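Local structure of extracellular ligand-binding receptor (Rhodopseudomonas palustris, 3SG0) at residues 120-125 and 141-146; 136-141 and 363-368; 268-273 and 352-357. The protein probably serves as the periplasmic solute-binding component of an ABC-type uptake system, holding small aromatic acids such as benzoylformate in the cleft between its two domains. One frame throughout, in Å; residues are numbered along the deposited sequence.

Contact 1 of 3, residues 120-125 and 141-146. With 173 (benzoyl-formic acid), chain B.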
# COMPACT_ATOMS: atom_id res chain seq x y z
N ALA A 120 -2.20 0.52 -4.05
CA ALA A 120 -2.98 0.84 -2.87
C ALA A 120 -3.31 -0.42 -2.06
O ALA A 120 -2.93 -1.53 -2.45
CB ALA A 120 -4.24 1.59 -3.28
N ALA A 121 -4.00 -0.24 -0.93
CA ALA A 121 -4.03 -1.27 0.11
C ALA A 121 -5.34 -2.01 0.34
O ALA A 121 -5.32 -3.14 0.83
CB ALA A 121 -3.57 -0.67 1.44
N ALA A 122 -6.48 -1.39 0.08
CA ALA A 122 -7.76 -1.99 0.50
C ALA A 122 -8.07 -3.30 -0.21
O ALA A 122 -7.88 -3.43 -1.41
CB ALA A 122 -8.90 -1.02 0.32
N ALA A 123 -8.59 -4.27 0.54
CA ALA A 123 -8.89 -5.58 -0.02
C ALA A 123 -9.83 -5.52 -1.22
O ALA A 123 -9.68 -6.31 -2.16
CB ALA A 123 -9.49 -6.48 1.05
N ILE A 124 -10.77 -4.58 -1.21
CA ILE A 124 -11.78 -4.47 -2.25
C ILE A 124 -11.17 -4.23 -3.64
O ILE A 124 -11.82 -4.43 -4.66
CB ILE A 124 -12.81 -3.37 -1.89
CG1 ILE A 124 -14.03 -3.41 -2.80
CG2 ILE A 124 -12.18 -1.99 -1.93
CD1 ILE A 124 -15.15 -2.52 -2.33
N LEU A 125 -9.92 -3.78 -3.68
CA LEU A 125 -9.27 -3.57 -4.97
C LEU A 125 -9.12 -4.86 -5.78
O LEU A 125 -9.11 -4.80 -7.01
CB LEU A 125 -7.93 -2.87 -4.80
CG LEU A 125 -8.03 -1.45 -4.22
CD1 LEU A 125 -6.67 -0.95 -3.78
CD2 LEU A 125 -8.66 -0.50 -5.23
N PRO A 141 -0.09 -5.99 0.94
CA PRO A 141 -1.04 -6.95 1.52
C PRO A 141 -2.41 -6.35 1.81
O PRO A 141 -2.52 -5.21 2.28
CB PRO A 141 -0.34 -7.38 2.81
CG PRO A 141 1.12 -7.21 2.50
CD PRO A 141 1.16 -5.93 1.71
N ASN A 142 -3.45 -7.12 1.52
CA ASN A 142 -4.81 -6.69 1.80
C ASN A 142 -4.97 -6.25 3.25
O ASN A 142 -4.53 -6.93 4.18
CB ASN A 142 -5.79 -7.82 1.50
CG ASN A 142 -6.00 -8.05 0.01
OD1 ASN A 142 -5.60 -7.25 -0.83
ND2 ASN A 142 -6.64 -9.17 -0.30
N ASP A 143 -5.66 -5.12 3.43
CA ASP A 143 -5.83 -4.54 4.76
C ASP A 143 -6.54 -5.46 5.73
O ASP A 143 -6.32 -5.34 6.94
CB ASP A 143 -6.57 -3.21 4.69
CG ASP A 143 -5.70 -2.10 4.16
OD1 ASP A 143 -4.52 -2.03 4.57
OD2 ASP A 143 -6.20 -1.31 3.33
N ASP A 144 -7.39 -6.36 5.26
CA ASP A 144 -8.06 -7.26 6.20
C ASP A 144 -7.08 -8.17 6.93
O ASP A 144 -7.27 -8.48 8.11
CB ASP A 144 -9.25 -8.03 5.57
CG ASP A 144 -8.87 -8.87 4.36
OD1 ASP A 144 -7.83 -8.63 3.73
OD2 ASP A 144 -9.66 -9.79 4.03
N ILE A 145 -6.00 -8.57 6.25
CA ILE A 145 -4.95 -9.37 6.88
C ILE A 145 -4.31 -8.57 8.01
O ILE A 145 -4.09 -9.07 9.11
CB ILE A 145 -3.87 -9.76 5.85
CG1 ILE A 145 -4.46 -10.64 4.75
CG2 ILE A 145 -2.70 -10.45 6.53
CD1 ILE A 145 -3.55 -10.81 3.55
N MSE A 146 -3.99 -7.32 7.72
CA MSE A 146 -3.35 -6.46 8.71
C MSE A 146 -4.29 -6.14 9.86
O MSE A 146 -3.87 -6.12 11.02
CB MSE A 146 -2.85 -5.18 8.05
CG MSE A 146 -1.80 -5.43 6.96
SE MSE A 146 -0.17 -6.25 7.68
CE MSE A 146 0.69 -6.84 6.05
O1B 173 B . -4.81 2.44 0.04
C1 173 B . -4.74 3.55 0.48
O1A 173 B . -5.75 4.50 0.31
C2 173 B . -3.66 3.93 1.45
O2 173 B . -3.73 4.94 2.09
C1G 173 B . -2.47 3.02 1.53
C2D 173 B . -1.83 2.52 0.23
C2E 173 B . -0.64 1.58 0.29
C3 173 B . -0.11 1.14 1.65
C1E 173 B . -0.77 1.66 2.94
C1D 173 B . -1.95 2.61 2.89
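The ligand-binding loop at Ala121 and Ala123 meets the first turn of helix 143-156 at Asn142 and Asp143, where the chain leaves the six-stranded sheet for the other domain. Ala121 works in both directions. Its N donates to the carboxylate oxygen O1B of benzoyl-formic acid at 3.0 Å (153°). Its O accepts a rather bent bond from Asp143 N at 3.3 Å (137°). Lys138 NZ gives that same carbonyl a second donor.

The Asp143 carboxylate lies alongside Ala121. With CG turned beside its own backbone N (chi1 -74°), OD2 comes within 3.3 Å of Ala121 CB and also approaches the Ala121 carbonyl carbon. No hydrogen bond arises there, since OD2 and Ala121 O are both acceptors. The carboxylate is held instead through OD1, which bonds to Tyr175 OH and His247 NE2; this grip on one oxygen probably fixes the rotation of the group.

Ala123 begins a short 3-10 turn, and its methyl fits against the stem of Asn142, with Ala123 CB 4.0 Å from Asn142 CB. Asn142 OD1 approaches Ala123 CA at 3.8 Å. Although Asn142 occupies the N-cap position, its side chain makes no capping bond, and OD1 pairs with Lys138 NZ. On the outer side, Asp144 OD1 reaches Ala123 CB at 3.8 Å.

The ligand also hydrogen-bonds Thr99 OG1 and Arg198 NH2, and Thr99 OG1 bonds Ala122 N as well. A backbone N-H presented to the carboxylate from a loop that follows a parallel strand, here braced by the start of a helix, is consistent with the interdomain cleft of the leucine-binding protein family, where loops after parallel strands present backbone N-H groups to the ligand.

Contact 2 of 3, residues 136-141 and 363-368; sequences VYKVVP and NHNGYD
Tyr137 and His364 form an offset stack, their ring planes 18° apart and their centroids separated by 4.0 Å. Tyr137 CE1 sits over the centre of the imidazole, while His364 ND1 lies above the rim of the phenol. At the imidazole edge, close to the ring plane, ND1 donates to Val136 O at 2.7 Å. The second flat pair is Pro141 and Tyr367: CG of the proline stands over the phenol face, 4.1 Å from the ring centroid and 14° off its normal, a CH-pi contact. Asn365 OD1 lies at the edge of the Tyr367 ring, in its plane, and Tyr367 OH comes close to Val139 O in a weak hydrogen bond.

Between the two ring pairs stands the Asn365 amide. Its CG is anti to the backbone N (chi1 -175°), which carries ND2 across to two carbonyls, Lys138 O at 2.8 Å and Val140 O at 2.8 Å. Both bonds arrive above the carbonyl planes. Val140 O also accepts from Lys138 NZ, which comes in from the opposite face, the lysine chain running extended until it bends at its last torsion. Asn365 OD1, in turn, receives Asn142 N. Lys138 N adds a weak backbone bond to His364 O, and Asn363 OD1 closes an Asx turn by accepting from Asn365 N.

Tyr137 OH is bound to Arg341 O, and His364 NE2 to Glu345 OE1. With one imidazole N-H donating to a carbonyl and the other nitrogen paired with a carboxylate, His364 may be doubly protonated. The chemistry thus ties strand 136-138 to a loop more than 200 residues further along the chain through donors that satisfy buried carbonyls.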
# COMPACT_ATOMS: atom_id res chain seq x y z
N VAL A 136 -6.41 -7.23 -12.43
CA VAL A 136 -5.76 -6.41 -11.41
C VAL A 136 -4.90 -7.25 -10.48
O VAL A 136 -5.33 -8.32 -10.03
CB VAL A 136 -6.83 -5.67 -10.57
CG1 VAL A 136 -6.18 -4.71 -9.57
CG2 VAL A 136 -7.78 -4.92 -11.49
N TYR A 137 -3.69 -6.77 -10.19
CA TYR A 137 -2.80 -7.40 -9.22
C TYR A 137 -2.41 -6.37 -8.18
O TYR A 137 -2.50 -5.16 -8.42
CB TYR A 137 -1.57 -8.00 -9.91
CG TYR A 137 -1.97 -9.13 -10.81
CD1 TYR A 137 -2.18 -10.40 -10.29
CD2 TYR A 137 -2.19 -8.93 -12.16
CE1 TYR A 137 -2.57 -11.44 -11.10
CE2 TYR A 137 -2.60 -9.97 -12.98
CZ TYR A 137 -2.79 -11.22 -12.44
OH TYR A 137 -3.20 -12.29 -13.22
N LYS A 138 -1.95 -6.84 -7.02
CA LYS A 138 -1.82 -5.95 -5.87
C LYS A 138 -0.73 -6.42 -4.93
O LYS A 138 -0.92 -7.38 -4.18
CB LYS A 138 -3.17 -5.92 -5.15
CG LYS A 138 -3.24 -5.06 -3.91
CD LYS A 138 -4.67 -5.01 -3.39
CE LYS A 138 -4.80 -4.18 -2.13
NZ LYS A 138 -4.14 -4.85 -0.98
N VAL A 139 0.40 -5.72 -4.93
CA VAL A 139 1.51 -6.14 -4.08
C VAL A 139 1.40 -5.75 -2.61
O VAL A 139 2.03 -6.40 -1.77
CB VAL A 139 2.88 -5.67 -4.61
CG1 VAL A 139 3.17 -6.31 -5.97
CG2 VAL A 139 2.99 -4.14 -4.65
N VAL A 140 0.63 -4.72 -2.25
CA VAL A 140 0.50 -4.37 -0.83
C VAL A 140 -0.45 -5.39 -0.21
O VAL A 140 -1.50 -5.66 -0.78
CB VAL A 140 -0.07 -2.96 -0.65
CG1 VAL A 140 -0.33 -2.67 0.82
CG2 VAL A 140 0.89 -1.92 -1.23
N PRO A 141 -0.09 -5.99 0.94
CA PRO A 141 -1.04 -6.95 1.52
C PRO A 141 -2.41 -6.35 1.81
O PRO A 141 -2.52 -5.21 2.28
CB PRO A 141 -0.34 -7.38 2.81
CG PRO A 141 1.12 -7.21 2.50
CD PRO A 141 1.16 -5.93 1.71
N ASN A 363 -6.89 -15.28 -6.05
CA ASN A 363 -6.16 -14.39 -5.16
C ASN A 363 -5.08 -13.63 -5.91
O ASN A 363 -4.00 -14.15 -6.17
CB ASN A 363 -5.56 -15.17 -3.99
CG ASN A 363 -4.98 -14.25 -2.94
OD1 ASN A 363 -4.85 -13.04 -3.17
ND2 ASN A 363 -4.61 -14.81 -1.79
N HIS A 364 -5.40 -12.39 -6.27
CA HIS A 364 -4.47 -11.53 -7.00
C HIS A 364 -3.70 -10.59 -6.07
O HIS A 364 -3.08 -9.62 -6.52
CB HIS A 364 -5.21 -10.76 -8.08
CG HIS A 364 -5.47 -11.56 -9.32
ND1 HIS A 364 -5.81 -10.96 -10.51
CD2 HIS A 364 -5.43 -12.89 -9.57
CE1 HIS A 364 -5.96 -11.89 -11.44
NE2 HIS A 364 -5.74 -13.07 -10.89
N ASN A 365 -3.75 -10.89 -4.77
CA ASN A 365 -2.94 -10.21 -3.76
C ASN A 365 -1.75 -11.10 -3.40
O ASN A 365 -0.59 -10.72 -3.61
CB ASN A 365 -3.82 -9.92 -2.54
CG ASN A 365 -3.13 -9.10 -1.46
OD1 ASN A 365 -3.31 -9.38 -0.27
ND2 ASN A 365 -2.38 -8.08 -1.85
N GLY A 366 -2.03 -12.28 -2.86
CA GLY A 366 -1.02 -13.31 -2.75
C GLY A 366 -0.50 -13.61 -1.36
O GLY A 366 0.43 -14.41 -1.23
N TYR A 367 -1.09 -13.02 -0.33
CA TYR A 367 -0.53 -13.10 1.02
C TYR A 367 -1.49 -13.73 2.01
O TYR A 367 -2.70 -13.75 1.80
CB TYR A 367 -0.18 -11.71 1.55
CG TYR A 367 0.69 -10.92 0.61
CD1 TYR A 367 2.06 -11.15 0.54
CD2 TYR A 367 0.14 -9.96 -0.23
CE1 TYR A 367 2.86 -10.43 -0.32
CE2 TYR A 367 0.92 -9.24 -1.08
CZ TYR A 367 2.28 -9.48 -1.13
OH TYR A 367 3.07 -8.77 -2.00
N ASP A 368 -0.94 -14.22 3.11
CA ASP A 368 -1.73 -14.65 4.25
C ASP A 368 -1.16 -14.03 5.51
O ASP A 368 -0.38 -13.08 5.44
CB ASP A 368 -1.79 -16.18 4.34
CG ASP A 368 -0.42 -16.83 4.43
OD1 ASP A 368 0.53 -16.19 4.89
OD2 ASP A 368 -0.28 -18.02 4.04

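Contact 3 of 3, residues 268-273 and 352-357; sequences AGEAFS and LNNGLS
Asn353, Glu270 and Phe272 give up most of the surface in this contact, which sets the tight turn of a beta hairpin against the chain leaving strand 266-269. It lies at the interdomain junction, the nearest atoms of the Glu270 side chain and the bound benzoyl-formic acid being about 6 Å apart. Asn353 lies in the type I turn from Leu352 to Gly355, and its carbonyl points at the opposing backbone. Phe272 N donates to Asn353 O at 3.2 Å (142°), in the carbonyl plane. The CB atoms of Phe272 and Ala271 lie close to the same oxygen, Ala271 CB at 3.8 Å.

Phe272 has CG anti to its N (chi1 178°), which swings the ring past the Asn353 side chain. Asn353 OD1 then meets the ring at its edge, 3.7 Å from CD1, with the amide and ring planes 68° apart. An amide oxygen at a rim of C-H groups is a weakly favourable polar approach. Lys288 makes a cation-pi contact with the same ring.

Glu270 runs alongside Asn354, both side chains pointing the same way. Its CG, placed beside the backbone N, touches Asn354 OD1 at 3.3 Å, and the bend at the next bond turns the carboxylate aside, where OE2 bonds His247 ND1. A water bridges the backbones next to this pair, accepting a hydrogen bond from Ala271 N (2.9 Å) and donating one to Asn354 O (2.8 Å).

Asp313 receives both asparagines, OD1 from Asn353 ND2 and OD2 from Asn354 ND2, and thereby orients the two amides. Across the contact itself the polar link is slight, one direct backbone bond and one water, and the side chains are held chiefly by partners on neighbouring elements.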
# COMPACT_ATOMS: atom_id res chain seq x y z
N ALA A 268 0.31 -3.15 12.19
CA ALA A 268 0.65 -4.33 11.42
C ALA A 268 1.08 -3.89 10.03
O ALA A 268 0.37 -3.14 9.36
CB ALA A 268 -0.55 -5.27 11.34
N GLY A 269 2.25 -4.35 9.60
CA GLY A 269 2.79 -3.95 8.32
C GLY A 269 3.67 -5.00 7.67
O GLY A 269 3.58 -6.20 7.95
N GLU A 270 4.51 -4.51 6.77
CA GLU A 270 5.25 -5.34 5.84
C GLU A 270 6.65 -5.69 6.30
O GLU A 270 7.26 -4.97 7.09
CB GLU A 270 5.36 -4.64 4.48
CG GLU A 270 4.06 -4.56 3.69
CD GLU A 270 3.07 -3.55 4.25
OE1 GLU A 270 3.42 -2.36 4.40
OE2 GLU A 270 1.93 -3.98 4.51
N ALA A 271 7.19 -6.77 5.74
CA ALA A 271 8.55 -7.21 6.03
C ALA A 271 9.54 -6.08 5.88
O ALA A 271 10.45 -5.94 6.70
CB ALA A 271 8.93 -8.36 5.12
N PHE A 272 9.38 -5.26 4.85
CA PHE A 272 10.28 -4.13 4.60
C PHE A 272 10.50 -3.31 5.87
O PHE A 272 11.63 -2.88 6.15
CB PHE A 272 9.67 -3.26 3.50
CG PHE A 272 10.44 -2.01 3.14
CD1 PHE A 272 11.22 -1.96 1.99
CD2 PHE A 272 10.33 -0.86 3.91
CE1 PHE A 272 11.89 -0.80 1.63
CE2 PHE A 272 11.01 0.30 3.55
CZ PHE A 272 11.79 0.33 2.41
N SER A 273 9.44 -3.07 6.62
CA SER A 273 9.53 -2.20 7.79
C SER A 273 10.27 -2.83 8.95
O SER A 273 10.81 -2.12 9.81
CB SER A 273 8.13 -1.79 8.25
OG SER A 273 7.44 -1.09 7.22
N LEU A 352 8.74 -10.87 -1.83
CA LEU A 352 8.72 -9.46 -2.19
C LEU A 352 9.00 -8.65 -0.93
O LEU A 352 8.94 -9.18 0.18
CB LEU A 352 7.33 -9.08 -2.73
CG LEU A 352 6.93 -9.72 -4.06
CD1 LEU A 352 5.50 -9.36 -4.41
CD2 LEU A 352 7.88 -9.30 -5.19
N ASN A 353 9.28 -7.36 -1.08
CA ASN A 353 9.39 -6.49 0.08
C ASN A 353 8.10 -6.44 0.89
O ASN A 353 8.11 -6.20 2.10
CB ASN A 353 9.81 -5.11 -0.36
CG ASN A 353 11.24 -5.08 -0.78
OD1 ASN A 353 12.13 -4.97 0.06
ND2 ASN A 353 11.49 -5.22 -2.08
N ASN A 354 6.99 -6.67 0.20
CA ASN A 354 5.67 -6.67 0.82
C ASN A 354 5.30 -7.98 1.50
O ASN A 354 4.29 -8.02 2.21
CB ASN A 354 4.62 -6.30 -0.24
CG ASN A 354 4.42 -4.80 -0.35
OD1 ASN A 354 3.73 -4.20 0.47
ND2 ASN A 354 5.01 -4.19 -1.37
N GLY A 355 6.08 -9.03 1.30
CA GLY A 355 5.78 -10.32 1.91
C GLY A 355 6.01 -11.47 0.96
O GLY A 355 6.51 -11.28 -0.15
N LEU A 356 5.66 -12.67 1.42
CA LEU A 356 5.77 -13.87 0.60
C LEU A 356 4.51 -14.04 -0.23
O LEU A 356 3.42 -14.28 0.31
CB LEU A 356 6.02 -15.11 1.46
CG LEU A 356 6.18 -16.41 0.68
CD1 LEU A 356 7.43 -16.38 -0.19
CD2 LEU A 356 6.24 -17.60 1.63
N SER A 357 4.67 -13.91 -1.54
CA SER A 357 3.54 -13.82 -2.46
C SER A 357 3.30 -15.10 -3.24
O SER A 357 4.21 -15.64 -3.87
CB SER A 357 3.84 -12.68 -3.42
OG SER A 357 2.87 -12.59 -4.44
O HOH W 1 5.17 -8.59 4.76

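The three contacts are gathered about the interdomain junction, with centres 8 Å apart for contacts 1 and 2, 11 Å for contacts 2 and 3, and 13 Å for contacts 1 and 3. Contacts 1 and 2 share Pro141 and alternate along the chain, because strand 136-138 runs on into helix 143-156; contact 3 falls wholly within the long span separating the segments of contact 2. The chain appears to pass between domains within 136-146, 268-273 and around 363-368, as in type I periplasmic binding proteins, which have three crossovers. Pro141 also packs on Glu270 and Asn354, joining contact 3 to the other two, so the contacts probably help set the hinge beside the ligand.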